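Local coordinates for lysine specific cysteine protease (Porphyromonas gingivalis, PDB 3KM5), which cleaves proteins after lysine and, through adhesin domains such as this calcium-binding jelly roll, lyses red cells in vitro, at residues V97-T102 with V147-G152. Sequence-based numbering, arbitrary orientation.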
ATOM      1  N   VAL A  97      -5.842   3.878  -6.710  1.00  8.41           N
ATOM      2  CA  VAL A  97      -6.966   3.497  -5.858  1.00  7.74           C
ATOM      3  C   VAL A  97      -8.084   3.165  -6.868  1.00  9.73           C
ATOM      4  O   VAL A  97      -8.344   3.934  -7.831  1.00 10.18           O
ATOM      5  CB  VAL A  97      -7.409   4.644  -4.921  1.00 10.21           C
ATOM      6  CG1 VAL A  97      -8.627   4.289  -4.092  1.00  9.14           C
ATOM      7  CG2 VAL A  97      -6.251   5.064  -4.005  1.00  9.98           C
ATOM      8  N   MET A  98      -8.709   2.002  -6.699  1.00  9.74           N
ATOM      9  CA  MET A  98      -9.755   1.530  -7.576  1.00  9.68           C
ATOM     10  C   MET A  98     -10.965   1.124  -6.797  1.00  9.47           C
ATOM     11  O   MET A  98     -10.901   0.839  -5.606  1.00  9.49           O
ATOM     12  CB  MET A  98      -9.244   0.322  -8.358  1.00 11.74           C
ATOM     13  CG  MET A  98      -7.848   0.551  -8.961  1.00 12.89           C
ATOM     14  SD  MET A  98      -7.325  -0.836  -9.979  1.00 14.43           S
ATOM     15  CE  MET A  98      -8.326  -0.647 -11.431  1.00 12.10           C
ATOM     16  N   ILE A  99     -12.106   1.078  -7.487  1.00  9.16           N
ATOM     17  CA  ILE A  99     -13.313   0.574  -6.875  1.00  9.93           C
ATOM     18  C   ILE A  99     -13.996  -0.496  -7.720  1.00 10.17           C
ATOM     19  O   ILE A  99     -13.946  -0.465  -8.968  1.00 10.72           O
ATOM     20  CB  ILE A  99     -14.322   1.723  -6.546  1.00 10.57           C
ATOM     21  CG1 ILE A  99     -14.929   2.314  -7.843  1.00 11.50           C
ATOM     22  CG2 ILE A  99     -13.674   2.777  -5.618  1.00 12.04           C
ATOM     23  CD1 ILE A  99     -16.292   1.670  -8.316  1.00 12.43           C
ATOM     24  N   SER A 100     -14.641  -1.424  -7.015  1.00  8.69           N
ATOM     25  CA  SER A 100     -15.560  -2.369  -7.641  1.00  8.94           C
ATOM     26  C   SER A 100     -16.917  -2.198  -7.009  1.00 10.76           C
ATOM     27  O   SER A 100     -17.032  -1.851  -5.825  1.00 10.35           O
ATOM     28  CB  SER A 100     -15.075  -3.794  -7.397  1.00  9.02           C
ATOM     29  OG  SER A 100     -16.118  -4.728  -7.710  1.00 11.34           O
ATOM     30  N   LYS A 101     -17.951  -2.405  -7.821  1.00 11.79           N
ATOM     31  CA  LYS A 101     -19.355  -2.326  -7.393  1.00 12.87           C
ATOM     32  C   LYS A 101     -19.952  -3.730  -7.298  1.00 14.86           C
ATOM     33  O   LYS A 101     -21.137  -3.884  -6.965  1.00 16.57           O
ATOM     34  CB  LYS A 101     -20.169  -1.476  -8.375  1.00 14.94           C
ATOM     35  CG  LYS A 101     -19.654  -0.072  -8.561  1.00 17.20           C
ATOM     36  CD  LYS A 101     -20.464   0.674  -9.618  1.00 22.10           C
ATOM     37  CE  LYS A 101     -20.046   2.119  -9.692  1.00 28.08           C
ATOM     38  NZ  LYS A 101     -20.792   2.811 -10.778  1.00 31.00           N
ATOM     39  N   THR A 102     -19.144  -4.738  -7.564  1.00 12.80           N
ATOM     40  CA  THR A 102     -19.668  -6.107  -7.746  1.00 13.32           C
ATOM     41  C   THR A 102     -18.835  -7.138  -6.973  1.00 12.20           C
ATOM     42  O   THR A 102     -19.188  -7.470  -5.857  1.00 13.58           O
ATOM     43  CB  THR A 102     -19.790  -6.471  -9.235  1.00 13.41           C
ATOM     44  OG1 THR A 102     -18.539  -6.349  -9.907  1.00 14.36           O
ATOM     45  CG2 THR A 102     -20.830  -5.564  -9.920  1.00 15.26           C
ATOM     46  N   VAL A 147      -9.702  10.464  -1.251  1.00  9.33           N
ATOM     47  CA  VAL A 147     -10.194  10.085  -2.561  1.00  9.38           C
ATOM     48  C   VAL A 147     -11.698   9.856  -2.486  1.00 12.09           C
ATOM     49  O   VAL A 147     -12.193   9.130  -1.621  1.00 10.51           O
ATOM     50  CB  VAL A 147      -9.490   8.816  -3.037  1.00  9.12           C
ATOM     51  CG1 VAL A 147     -10.105   8.291  -4.339  1.00 12.03           C
ATOM     52  CG2 VAL A 147      -8.016   9.133  -3.239  1.00 12.75           C
ATOM     53  N   ASP A 148     -12.424  10.506  -3.378  1.00  9.07           N
ATOM     54  CA  ASP A 148     -13.869  10.387  -3.465  1.00  9.87           C
ATOM     55  C   ASP A 148     -14.231   8.986  -4.007  1.00 12.03           C
ATOM     56  O   ASP A 148     -13.616   8.523  -4.954  1.00 10.81           O
ATOM     57  CB  ASP A 148     -14.445  11.423  -4.450  1.00  9.85           C
ATOM     58  CG  ASP A 148     -14.237  12.863  -4.047  1.00 10.36           C
ATOM     59  OD1 ASP A 148     -13.875  13.160  -2.899  1.00 13.99           O
ATOM     60  OD2 ASP A 148     -14.499  13.714  -4.929  1.00 12.20           O
ATOM     61  N   LEU A 149     -15.216   8.316  -3.393  1.00  9.08           N
ATOM     62  CA  LEU A 149     -15.665   7.007  -3.869  1.00 11.67           C
ATOM     63  C   LEU A 149     -17.024   7.120  -4.569  1.00 10.97           C
ATOM     64  O   LEU A 149     -17.951   7.699  -3.992  1.00 14.04           O
ATOM     65  CB  LEU A 149     -15.728   6.005  -2.732  1.00 10.58           C
ATOM     66  CG  LEU A 149     -14.437   5.836  -1.933  1.00  9.92           C
ATOM     67  CD1 LEU A 149     -14.680   4.946  -0.719  1.00 11.02           C
ATOM     68  CD2 LEU A 149     -13.370   5.259  -2.799  1.00 11.73           C
ATOM     69  N   PRO A 150     -17.119   6.641  -5.816  1.00 11.36           N
ATOM     70  CA  PRO A 150     -18.389   6.709  -6.557  1.00 11.47           C
ATOM     71  C   PRO A 150     -19.491   5.980  -5.837  1.00 13.85           C
ATOM     72  O   PRO A 150     -19.253   5.031  -5.090  1.00 12.61           O
ATOM     73  CB  PRO A 150     -18.074   5.999  -7.870  1.00 16.02           C
ATOM     74  CG  PRO A 150     -16.590   6.020  -8.001  1.00 19.62           C
ATOM     75  CD  PRO A 150     -16.033   6.084  -6.629  1.00 13.89           C
ATOM     76  N   ALA A 151     -20.708   6.445  -6.049  1.00 12.81           N
ATOM     77  CA  ALA A 151     -21.865   5.776  -5.510  1.00 11.88           C
ATOM     78  C   ALA A 151     -21.885   4.322  -5.958  1.00 12.97           C
ATOM     79  O   ALA A 151     -21.642   4.015  -7.114  1.00 13.77           O
ATOM     80  CB  ALA A 151     -23.112   6.469  -6.012  1.00 12.37           C
ATOM     81  N   GLY A 152     -22.205   3.442  -5.051  1.00 11.97           N
ATOM     82  CA  GLY A 152     -22.215   2.008  -5.353  1.00 13.97           C
ATOM     83  C   GLY A 152     -20.910   1.265  -5.036  1.00 11.50           C
ATOM     84  O   GLY A 152     -20.855   0.048  -5.115  1.00 12.28           O
TER
HETATM   85  O   HOH W   1     -22.318  -2.362  -4.706  1.00 21.81           O
HETATM   86  O   HOH W   2     -21.457   5.180  -9.721  1.00 27.47           O
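Ile99 is the bump to start from: it projects from strand 95-100 into the angle between Leu149 and Pro150, at one end of the beta jelly roll of this cleaved adhesin domain. Strand 95-100 belongs to one sheet of the sandwich and strand 143-148 to the other; the segments 97-101 and 147-152 run almost alongside, 10° apart end to end, and meet through side chains, with no direct hydrogen bond between them. A chi1 of 70° leaves CG2 of Ile99 anti to the carbonyl carbon and facing Leu149, while CG1 faces the proline ring. The CG2 methyl reaches Leu149 CD2 at 3.8 Å, the two side chains lying flank against flank and pointing opposite ways. On the other branch, Ile99 CG1 is 4.1 Å from Pro150 CG and equally far from its CD, so the ring borders one side of the isoleucine and the leucine methyl another. Deeper in, Val97 and Val147 point at each other and meet methyl to methyl, CG1 to CG1 at 4.3 Å, where Tyr82 touches both and Val156 lies against Val97 and Leu149.

Past the strand ends the packing turns polar. Lys101 lays its extended chain along the loop at Ala151 and Gly152: its CG is 3.7 Å from Gly152 O, and its CE passes 3.6 Å from Ala151 O. Two waters bridge this outer edge. One molecule donates to both Lys101 O and Gly152 O, tying the two loops together through their carbonyls. The second accepts from Lys101 NZ at 2.7 Å and donates to Ala151 O at 2.9 Å.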